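Local coordinates for protein endo-1,4-beta-xylanase C (Paenibacillus barcinonensis, PDB 4XUR) that hydrolyses internal beta-1,4-xylosidic linkages of xylan, this chain being one of its CBM22 xylan-binding modules, here holding xylotetraose, at residues A[56-61]-A[149-154]; A[81-86]-A[163-168]; A[97-102]-A[137-142]. All blocks are in the same frame, centred on the assembly; numbering follows the deposited sequence.

Interaction 1: A[56-61]-A[149-154]; sequences SETYHG and PWKQSS. With XYP (beta-D-xylopyranose), chain D; XYP (beta-D-xylopyranose), chain B.
T58 and K151 bring the two loops together, their CA atoms 5.2 Å apart, where the type I beta turn from E57 to H60 meets the irregular chain from P149, which has a cis peptide between K151 and Q152. T58 turns its methyl to the other loop, CG2 lying 3.3 Å from the backbone O of P149. The Y59 ring is held from three directions: CB of E57 lies over one face near its rim, the xylose of chain D spans the opposite face with C3 over its centre, and K151 runs past the edge with its NZ 3.6 Å from Y59 CE2. W150 likewise takes CB of K151 on one face, while the xylose of chain B approaches the other, its O5 3.8 Å above the plane. With CG anti to the backbone N (chi1 160°), the indole swings back until CZ3 is 4.0 Å from Y59 CD2. Polar support is looser. The E57 OE1 to K151 NZ salt bridge is long at 3.7 Å, and S153 OG makes at best one weak hydrogen bond to the E57 carboxylate. With the polar bonds this long and weak, the two aromatic surfaces of the xylotetraose site are probably positioned mainly by packing.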
loop_
_atom_site.group_PDB
_atom_site.type_symbol
_atom_site.label_atom_id
_atom_site.label_comp_id
_atom_site.label_asym_id
_atom_site.label_seq_id
_atom_site.Cartn_x
_atom_site.Cartn_y
_atom_site.Cartn_z
ATOM N N SER A 56 -9.508 -8.082 8.427
ATOM C CA SER A 56 -10.793 -8.845 8.331
ATOM C C SER A 56 -11.571 -8.375 7.088
ATOM O O SER A 56 -12.794 -8.628 6.971
ATOM C CB SER A 56 -11.606 -8.662 9.603
ATOM O OG SER A 56 -12.029 -7.351 9.860
ATOM N N GLU A 57 -10.874 -7.704 6.181
ATOM C CA GLU A 57 -11.375 -7.431 4.853
ATOM C C GLU A 57 -10.202 -7.465 3.858
ATOM O O GLU A 57 -9.021 -7.332 4.241
ATOM C CB GLU A 57 -12.066 -6.054 4.796
ATOM C CG GLU A 57 -13.200 -5.781 5.763
ATOM C CD GLU A 57 -14.488 -6.563 5.499
ATOM O OE1 GLU A 57 -14.634 -7.210 4.461
ATOM O OE2 GLU A 57 -15.379 -6.549 6.416
ATOM N N THR A 58 -10.509 -7.707 2.578
ATOM C CA THR A 58 -9.461 -7.759 1.552
ATOM C C THR A 58 -8.851 -6.385 1.456
ATOM O O THR A 58 -7.667 -6.252 1.151
ATOM C CB THR A 58 -10.000 -8.080 0.114
ATOM O OG1 THR A 58 -10.970 -7.083 -0.253
ATOM C CG2 THR A 58 -10.619 -9.460 0.041
ATOM N N TYR A 59 -9.684 -5.366 1.718
ATOM C CA TYR A 59 -9.254 -3.971 1.575
ATOM C C TYR A 59 -8.478 -3.371 2.773
ATOM O O TYR A 59 -8.016 -2.211 2.682
ATOM C CB TYR A 59 -10.452 -3.094 1.181
ATOM C CG TYR A 59 -11.575 -3.007 2.158
ATOM C CD1 TYR A 59 -11.507 -2.161 3.261
ATOM C CD2 TYR A 59 -12.753 -3.760 1.976
ATOM C CE1 TYR A 59 -12.565 -2.073 4.168
ATOM C CE2 TYR A 59 -13.824 -3.662 2.880
ATOM C CZ TYR A 59 -13.714 -2.811 3.966
ATOM O OH TYR A 59 -14.763 -2.696 4.885
ATOM N N HIS A 60 -8.339 -4.120 3.853
ATOM C CA HIS A 60 -7.435 -3.752 4.943
ATOM C C HIS A 60 -5.986 -3.863 4.487
ATOM O O HIS A 60 -5.572 -4.865 3.910
ATOM C CB HIS A 60 -7.692 -4.629 6.188
ATOM C CG HIS A 60 -9.002 -4.394 6.809
ATOM N ND1 HIS A 60 -9.496 -5.179 7.842
ATOM C CD2 HIS A 60 -9.922 -3.436 6.598
ATOM C CE1 HIS A 60 -10.683 -4.712 8.203
ATOM N NE2 HIS A 60 -10.962 -3.655 7.471
ATOM N N GLY A 61 -5.207 -2.838 4.788
ATOM C CA GLY A 61 -3.822 -2.749 4.360
ATOM C C GLY A 61 -3.206 -1.425 4.708
ATOM O O GLY A 61 -3.938 -0.504 5.131
ATOM N N PRO A 149 -6.622 -8.985 -3.470
ATOM C CA PRO A 149 -7.695 -8.695 -4.488
ATOM C C PRO A 149 -9.095 -8.588 -3.914
ATOM O O PRO A 149 -9.492 -9.330 -3.064
ATOM C CB PRO A 149 -7.562 -9.903 -5.429
ATOM C CG PRO A 149 -6.130 -10.283 -5.369
ATOM C CD PRO A 149 -5.755 -10.065 -3.905
ATOM N N TRP A 150 -9.851 -7.610 -4.422
ATOM C CA TRP A 150 -11.146 -7.221 -3.938
ATOM C C TRP A 150 -12.316 -8.206 -4.169
ATOM O O TRP A 150 -12.296 -8.875 -5.171
ATOM C CB TRP A 150 -11.435 -5.963 -4.784
ATOM C CG TRP A 150 -12.775 -5.615 -4.855
ATOM C CD1 TRP A 150 -13.636 -5.716 -5.960
ATOM C CD2 TRP A 150 -13.514 -5.088 -3.793
ATOM N NE1 TRP A 150 -14.891 -5.268 -5.590
ATOM C CE2 TRP A 150 -14.839 -4.879 -4.261
ATOM C CE3 TRP A 150 -13.213 -4.813 -2.470
ATOM C CZ2 TRP A 150 -15.826 -4.364 -3.446
ATOM C CZ3 TRP A 150 -14.162 -4.327 -1.687
ATOM C CH2 TRP A 150 -15.470 -4.083 -2.157
ATOM N N LYS A 151 -13.317 -8.365 -3.295
ATOM C CA LYS A 151 -13.222 -8.705 -1.851
ATOM C C LYS A 151 -13.984 -10.061 -1.528
ATOM O O LYS A 151 -13.330 -11.100 -1.429
ATOM C CB LYS A 151 -13.686 -7.595 -0.932
ATOM C CG LYS A 151 -13.675 -8.028 0.534
ATOM C CD LYS A 151 -14.333 -7.056 1.484
ATOM C CE LYS A 151 -15.373 -6.160 0.794
ATOM N NZ LYS A 151 -16.504 -5.716 1.680
ATOM N N GLN A 152 -15.307 -10.172 -1.325
ATOM C CA GLN A 152 -16.367 -9.230 -1.076
ATOM C C GLN A 152 -16.807 -9.696 0.321
ATOM O O GLN A 152 -16.857 -10.915 0.525
ATOM C CB GLN A 152 -17.505 -9.503 -2.077
ATOM C CG GLN A 152 -17.152 -9.479 -3.582
ATOM C CD GLN A 152 -17.718 -10.713 -4.326
ATOM O OE1 GLN A 152 -17.439 -11.865 -3.947
ATOM N NE2 GLN A 152 -18.491 -10.476 -5.384
ATOM N N SER A 153 -17.135 -8.771 1.250
ATOM C CA SER A 153 -17.334 -9.068 2.723
ATOM C C SER A 153 -18.108 -10.355 2.890
ATOM O O SER A 153 -17.706 -11.272 3.625
ATOM C CB SER A 153 -18.091 -7.940 3.475
ATOM O OG SER A 153 -17.951 -8.021 4.897
ATOM N N SER A 154 -19.218 -10.432 2.168
ATOM C CA SER A 154 -19.973 -11.681 2.062
ATOM C C SER A 154 -19.091 -12.930 1.833
ATOM O O SER A 154 -19.296 -13.940 2.451
ATOM C CB SER A 154 -20.946 -11.560 0.882
ATOM O OG SER A 154 -20.297 -10.895 -0.206
HETATM C C1 XYP D . -13.639 1.072 2.265
HETATM C C2 XYP D . -14.757 0.488 1.458
HETATM C C3 XYP D . -14.290 -0.595 0.533
HETATM C C4 XYP D . -13.093 -0.080 -0.291
HETATM C C5 XYP D . -12.034 0.533 0.612
HETATM O O2 XYP D . -15.775 -0.049 2.375
HETATM O O3 XYP D . -15.319 -0.982 -0.369
HETATM O O4 XYP D . -12.533 -1.154 -0.984
HETATM O O5 XYP D . -12.597 1.583 1.380
HETATM C C1 XYP B . -12.024 -0.809 -2.253
HETATM C C2 XYP B . -10.900 -1.759 -2.666
HETATM C C3 XYP B . -10.409 -1.483 -4.083
HETATM C C4 XYP B . -11.618 -1.409 -5.045
HETATM C C5 XYP B . -12.706 -0.477 -4.504
HETATM O O2 XYP B . -9.791 -1.579 -1.795
HETATM O O3 XYP B . -9.537 -2.495 -4.521
HETATM O O4 XYP B . -11.120 -0.901 -6.305
HETATM O O5 XYP B . -13.121 -0.907 -3.224
#

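Interaction 2: A[81-86]-A[163-168]; sequences WAMYDE and PFYVDD. With CA (calcium ion), chain G.
M83 and Y165 lie side by side at the apolar centre, pointing the same way from neighbouring strands. M83 leaves the backbone with CG anti to N (chi1 -172°), then bends twice, which brings CE to 3.8 Å from Y165 CD1. Its sulfur makes an oblique Met-aromatic contact, SD standing 5.0 Å from the ring centroid. On the other face of the sheet the apolar row continues more loosely through A82 and V166. Where the ladder runs out, CB of Y84 packs 4.0 Å from CB of F164.

Strands 81-83 and 164-168 run antiparallel at 158° as part of one sheet of the beta-sandwich (jelly-roll) fold of CBM22 modules. W81 with D167 and M83 with Y165 are hydrogen-bonded pairs flanking the non-hydrogen-bonded pair A82 with V166. The bond from Y165 N to M83 O is the shortest of the four, 2.7 Å, and nearly straight at 175°. F164 also reaches I93 on strand 90-101, in the other sheet.

Past the ring, D85 sets its carboxylate obliquely against Y165, with OD2 3.7 Å from CE1, while the Y165 hydroxyl is hydrogen-bonded to K51 NZ. An alanine at Y165 is likely to leave M83 CE without its aromatic neighbour and K51 without this hydroxyl. Further along, E86 crosses the P163 ring at about a right angle. At the far end W81, stacked on H44, meets CB of D168 with its CD1. There D167 grips the calcium ion with both carboxylate oxygens, each at 2.5 Å, and its OD2 also accepts from the backbone N of H44. D19 O, E21 OE2, S46 OG, R48 O and a water complete the seven ligands, and that water donates to D168 OD1, a second-shell residue.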
loop_
_atom_site.group_PDB
_atom_site.type_symbol
_atom_site.label_atom_id
_atom_site.label_comp_id
_atom_site.label_asym_id
_atom_site.label_seq_id
_atom_site.Cartn_x
_atom_site.Cartn_y
_atom_site.Cartn_z
ATOM N N TRP A 81 8.227 -3.211 -1.779
ATOM C CA TRP A 81 8.447 -4.659 -1.573
ATOM C C TRP A 81 7.495 -5.168 -0.585
ATOM O O TRP A 81 7.195 -4.490 0.411
ATOM C CB TRP A 81 9.864 -4.900 -1.110
ATOM C CG TRP A 81 10.899 -4.554 -2.175
ATOM C CD1 TRP A 81 11.360 -3.321 -2.480
ATOM C CD2 TRP A 81 11.619 -5.468 -3.006
ATOM N NE1 TRP A 81 12.253 -3.377 -3.505
ATOM C CE2 TRP A 81 12.423 -4.685 -3.867
ATOM C CE3 TRP A 81 11.570 -6.837 -3.191
ATOM C CZ2 TRP A 81 13.273 -5.263 -4.812
ATOM C CZ3 TRP A 81 12.415 -7.403 -4.141
ATOM C CH2 TRP A 81 13.213 -6.618 -4.956
ATOM N N ALA A 82 6.987 -6.372 -0.821
ATOM C CA ALA A 82 5.984 -6.972 0.064
ATOM C C ALA A 82 6.340 -8.409 0.321
ATOM O O ALA A 82 7.012 -9.046 -0.535
ATOM C CB ALA A 82 4.592 -6.862 -0.533
ATOM N N MET A 83 5.910 -8.908 1.485
ATOM C CA MET A 83 6.142 -10.318 1.922
ATOM C C MET A 83 5.029 -10.759 2.861
ATOM O O MET A 83 4.506 -9.968 3.630
ATOM C CB MET A 83 7.533 -10.452 2.543
ATOM C CG MET A 83 7.968 -11.902 2.871
ATOM S SD MET A 83 7.426 -12.444 4.506
ATOM C CE MET A 83 8.660 -11.631 5.503
ATOM N N TYR A 84 4.711 -12.089 2.812
ATOM C CA TYR A 84 3.835 -12.720 3.798
ATOM C C TYR A 84 4.497 -14.066 4.220
ATOM O O TYR A 84 5.152 -14.662 3.456
ATOM C CB TYR A 84 2.422 -12.908 3.224
ATOM C CG TYR A 84 2.204 -14.090 2.281
ATOM C CD1 TYR A 84 2.608 -14.029 0.935
ATOM C CD2 TYR A 84 1.656 -15.271 2.751
ATOM C CE1 TYR A 84 2.378 -15.074 0.062
ATOM C CE2 TYR A 84 1.438 -16.346 1.876
ATOM C CZ TYR A 84 1.853 -16.290 0.591
ATOM O OH TYR A 84 1.644 -17.362 -0.255
ATOM N N ASP A 85 4.288 -14.444 5.476
ATOM C CA ASP A 85 4.879 -15.711 5.978
ATOM C C ASP A 85 3.900 -16.597 6.819
ATOM O O ASP A 85 4.346 -17.295 7.714
ATOM C CB ASP A 85 6.205 -15.422 6.725
ATOM C CG ASP A 85 6.054 -14.562 7.967
ATOM O OD1 ASP A 85 4.939 -14.508 8.573
ATOM O OD2 ASP A 85 7.068 -13.929 8.379
ATOM N N GLU A 86 2.620 -16.593 6.456
ATOM C CA GLU A 86 1.662 -17.598 6.929
ATOM C C GLU A 86 0.513 -17.826 5.961
ATOM O O GLU A 86 0.137 -16.951 5.201
ATOM C CB GLU A 86 1.190 -17.268 8.353
ATOM C CG GLU A 86 0.275 -16.092 8.488
ATOM C CD GLU A 86 -0.185 -15.861 9.910
ATOM O OE1 GLU A 86 0.673 -15.653 10.805
ATOM O OE2 GLU A 86 -1.412 -15.863 10.121
ATOM N N PRO A 163 -1.957 -11.638 7.338
ATOM C CA PRO A 163 -1.080 -10.500 7.593
ATOM C C PRO A 163 0.059 -10.442 6.592
ATOM O O PRO A 163 0.417 -11.471 5.991
ATOM C CB PRO A 163 -0.522 -10.783 8.995
ATOM C CG PRO A 163 -0.514 -12.289 9.074
ATOM C CD PRO A 163 -1.733 -12.754 8.301
ATOM N N PHE A 164 0.635 -9.259 6.364
ATOM C CA PHE A 164 1.741 -9.119 5.445
ATOM C C PHE A 164 2.573 -7.852 5.746
ATOM O O PHE A 164 2.143 -6.984 6.462
ATOM C CB PHE A 164 1.298 -9.131 3.970
ATOM C CG PHE A 164 0.434 -7.955 3.554
ATOM C CD1 PHE A 164 1.007 -6.777 3.196
ATOM C CD2 PHE A 164 -0.934 -8.080 3.532
ATOM C CE1 PHE A 164 0.201 -5.707 2.821
ATOM C CE2 PHE A 164 -1.742 -7.030 3.119
ATOM C CZ PHE A 164 -1.135 -5.838 2.776
ATOM N N TYR A 165 3.772 -7.864 5.205
ATOM C CA TYR A 165 4.806 -6.843 5.413
ATOM C C TYR A 165 4.999 -6.048 4.155
ATOM O O TYR A 165 4.920 -6.597 3.070
ATOM C CB TYR A 165 6.167 -7.500 5.762
ATOM C CG TYR A 165 6.075 -8.434 6.976
ATOM C CD1 TYR A 165 5.632 -9.759 6.818
ATOM C CD2 TYR A 165 6.341 -7.947 8.250
ATOM C CE1 TYR A 165 5.530 -10.620 7.950
ATOM C CE2 TYR A 165 6.224 -8.763 9.381
ATOM C CZ TYR A 165 5.841 -10.114 9.196
ATOM O OH TYR A 165 5.718 -10.928 10.300
ATOM N N VAL A 166 5.249 -4.743 4.302
ATOM C CA VAL A 166 5.802 -3.949 3.201
ATOM C C VAL A 166 7.067 -3.195 3.633
ATOM O O VAL A 166 7.236 -2.945 4.826
ATOM C CB VAL A 166 4.820 -2.880 2.613
ATOM C CG1 VAL A 166 3.554 -3.555 2.076
ATOM C CG2 VAL A 166 4.457 -1.821 3.623
ATOM N N ASP A 167 7.931 -2.901 2.690
ATOM C CA ASP A 167 9.209 -2.221 2.941
ATOM C C ASP A 167 9.712 -1.520 1.675
ATOM O O ASP A 167 9.249 -1.783 0.569
ATOM C CB ASP A 167 10.264 -3.248 3.436
ATOM C CG ASP A 167 11.369 -2.648 4.248
ATOM O OD1 ASP A 167 11.339 -1.446 4.648
ATOM O OD2 ASP A 167 12.296 -3.438 4.550
ATOM N N ASP A 168 10.655 -0.597 1.852
ATOM C CA ASP A 168 11.372 0.053 0.738
ATOM C C ASP A 168 10.406 0.672 -0.309
ATOM O O ASP A 168 10.524 0.411 -1.523
ATOM C CB ASP A 168 12.377 -0.908 0.088
ATOM C CG ASP A 168 13.599 -1.176 0.979
ATOM O OD1 ASP A 168 13.910 -0.353 1.905
ATOM O OD2 ASP A 168 14.242 -2.241 0.778
HETATM CA CA CA G . 13.371 -1.697 6.036
HETATM O O HOH W 1 14.777 -1.139 4.435
#

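Interaction 3: A[97-102]-A[137-142]; sequences LEKEFN and TGISGL
E100 O accepts from two successive backbone amides, S140 N at 2.8 Å and G141 N at 3.2 Å, both reaching it from the same face of its carbonyl plane. This is a classic beta bulge: S140 and G141 together face E100, and the register slips by one before F101 pairs with I139. The E100 side chain doubles the grip. Extended, with CG anti to the backbone N (chi1 177°), it carries OE2 to S140 OG, which donates to the anti lone pair at 2.6 Å. OE1 forms a salt bridge with R143, and S140 OG also takes the N-H of R103, so the hydroxyl both donates and accepts, which should fix its rotation. Beyond the bulge, N102 N donates to G138 O from above the carbonyl plane, and N102 ND2 comes to 3.7 Å from G138 CA.

On the other face, I139 lays CD1 over the F101 ring, 3.9 Å from its centroid, a CH-pi contact, and T137 OG1 sits at the ring's edge. That hydroxyl accepts from I139 N in an ST turn while also bonding to A134 O. L97 meets L142 methyl to methyl, CD2 to CD2. Strand 90-101 is flanked on its far side by strand 109-119, where E98 touches Y110 of the glycan pocket, and strand 139-147 has strand 63-65 as its other neighbour.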
loop_
_atom_site.group_PDB
_atom_site.type_symbol
_atom_site.label_atom_id
_atom_site.label_comp_id
_atom_site.label_asym_id
_atom_site.label_seq_id
_atom_site.Cartn_x
_atom_site.Cartn_y
_atom_site.Cartn_z
ATOM N N LEU A 97 -4.394 2.943 -5.301
ATOM C CA LEU A 97 -4.505 4.315 -4.998
ATOM C C LEU A 97 -5.876 4.581 -4.466
ATOM O O LEU A 97 -6.843 4.190 -5.108
ATOM C CB LEU A 97 -4.243 5.213 -6.222
ATOM C CG LEU A 97 -2.931 5.017 -6.969
ATOM C CD1 LEU A 97 -2.962 5.945 -8.166
ATOM C CD2 LEU A 97 -1.735 5.252 -6.075
ATOM N N GLU A 98 -5.963 5.365 -3.386
ATOM C CA GLU A 98 -7.270 5.958 -2.944
ATOM C C GLU A 98 -7.285 7.415 -3.260
ATOM O O GLU A 98 -6.349 8.125 -2.868
ATOM C CB GLU A 98 -7.435 5.746 -1.422
ATOM C CG GLU A 98 -8.619 6.496 -0.845
ATOM C CD GLU A 98 -8.762 6.173 0.673
ATOM O OE1 GLU A 98 -8.940 5.005 1.014
ATOM O OE2 GLU A 98 -8.570 7.101 1.483
ATOM N N LYS A 99 -8.297 7.885 -4.011
ATOM C CA LYS A 99 -8.363 9.289 -4.464
ATOM C C LYS A 99 -9.586 10.029 -3.918
ATOM O O LYS A 99 -10.679 9.494 -3.920
ATOM C CB LYS A 99 -8.347 9.350 -5.981
ATOM C CG LYS A 99 -7.008 9.047 -6.578
ATOM C CD LYS A 99 -7.103 9.156 -8.110
ATOM C CE LYS A 99 -7.069 7.836 -8.767
ATOM N NZ LYS A 99 -6.920 8.000 -10.210
ATOM N N GLU A 100 -9.345 11.241 -3.449
ATOM C CA GLU A 100 -10.357 12.155 -2.910
ATOM C C GLU A 100 -10.359 13.409 -3.820
ATOM O O GLU A 100 -9.286 13.934 -4.182
ATOM C CB GLU A 100 -10.015 12.577 -1.474
ATOM C CG GLU A 100 -10.977 13.589 -0.873
ATOM C CD GLU A 100 -10.444 14.190 0.392
ATOM O OE1 GLU A 100 -10.551 13.576 1.423
ATOM O OE2 GLU A 100 -9.882 15.320 0.350
ATOM N N PHE A 101 -11.566 13.876 -4.182
ATOM C CA PHE A 101 -11.781 15.014 -5.005
ATOM C C PHE A 101 -12.673 16.017 -4.234
ATOM O O PHE A 101 -13.665 15.615 -3.659
ATOM C CB PHE A 101 -12.452 14.675 -6.345
ATOM C CG PHE A 101 -11.581 13.840 -7.243
ATOM C CD1 PHE A 101 -11.535 12.451 -7.093
ATOM C CD2 PHE A 101 -10.748 14.422 -8.201
ATOM C CE1 PHE A 101 -10.743 11.677 -7.909
ATOM C CE2 PHE A 101 -9.972 13.627 -9.021
ATOM C CZ PHE A 101 -9.966 12.244 -8.868
ATOM N N ASN A 102 -12.308 17.278 -4.314
ATOM C CA ASN A 102 -13.095 18.380 -3.736
ATOM C C ASN A 102 -13.312 18.207 -2.266
ATOM O O ASN A 102 -14.339 18.643 -1.749
ATOM C CB ASN A 102 -14.425 18.567 -4.476
ATOM C CG ASN A 102 -14.269 18.622 -5.958
ATOM O OD1 ASN A 102 -14.795 17.782 -6.670
ATOM N ND2 ASN A 102 -13.527 19.552 -6.421
ATOM N N THR A 137 -8.894 19.010 -11.847
ATOM C CA THR A 137 -9.809 17.932 -11.444
ATOM C C THR A 137 -10.401 18.160 -10.058
ATOM O O THR A 137 -11.403 17.543 -9.700
ATOM C CB THR A 137 -9.216 16.516 -11.402
ATOM O OG1 THR A 137 -8.213 16.449 -10.362
ATOM C CG2 THR A 137 -8.681 16.065 -12.780
ATOM N N GLY A 138 -9.792 19.032 -9.265
ATOM C CA GLY A 138 -10.177 19.210 -7.868
ATOM C C GLY A 138 -9.618 18.131 -6.927
ATOM O O GLY A 138 -9.976 18.079 -5.731
ATOM N N ILE A 139 -8.677 17.305 -7.418
ATOM C CA ILE A 139 -8.034 16.321 -6.609
ATOM C C ILE A 139 -7.513 16.932 -5.316
ATOM O O ILE A 139 -6.856 17.962 -5.373
ATOM C CB ILE A 139 -6.887 15.539 -7.353
ATOM C CG1 ILE A 139 -6.342 14.307 -6.586
ATOM C CG2 ILE A 139 -5.728 16.453 -7.798
ATOM C CD1 ILE A 139 -7.120 13.042 -6.668
ATOM N N SER A 140 -7.799 16.276 -4.173
ATOM C CA SER A 140 -7.413 16.752 -2.847
ATOM C C SER A 140 -6.757 15.701 -1.936
ATOM O O SER A 140 -6.265 16.058 -0.841
ATOM C CB SER A 140 -8.598 17.406 -2.131
ATOM O OG SER A 140 -9.677 16.484 -1.946
ATOM N N GLY A 141 -6.778 14.466 -2.342
ATOM C CA GLY A 141 -6.004 13.334 -1.724
ATOM C C GLY A 141 -5.671 12.231 -2.690
ATOM O O GLY A 141 -6.455 11.900 -3.582
ATOM N N LEU A 142 -4.463 11.693 -2.578
ATOM C CA LEU A 142 -4.040 10.581 -3.376
ATOM C C LEU A 142 -3.113 9.731 -2.499
ATOM O O LEU A 142 -1.975 10.125 -2.234
ATOM C CB LEU A 142 -3.281 11.073 -4.633
ATOM C CG LEU A 142 -2.863 10.046 -5.721
ATOM C CD1 LEU A 142 -2.781 10.705 -7.120
ATOM C CD2 LEU A 142 -1.562 9.372 -5.425
#

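How the interactions relate
Followed from the N terminus, the chain first passes 56-61, which waits for 149-154 to close interaction 1. Next comes 81-86, which pairs with 163-168 to close interaction 2 after interaction 1 is complete, so these two loops cross. Interaction 3, joining 97-102 to 137-142, lies nested inside both. Interaction 2 ties strands 75-83 and 164-173 in the calcium-bearing sheet, interaction 3 ties strands 90-101 and 139-147 in the other, and interaction 1 links loops beside the sugar. Centres of interactions 2 and 3 lie about 27 Å apart, on opposite sides of the chain's centre; the centre of interaction 1 lies about 17 Å from that of interaction 2 and about 22 Å from that of interaction 3.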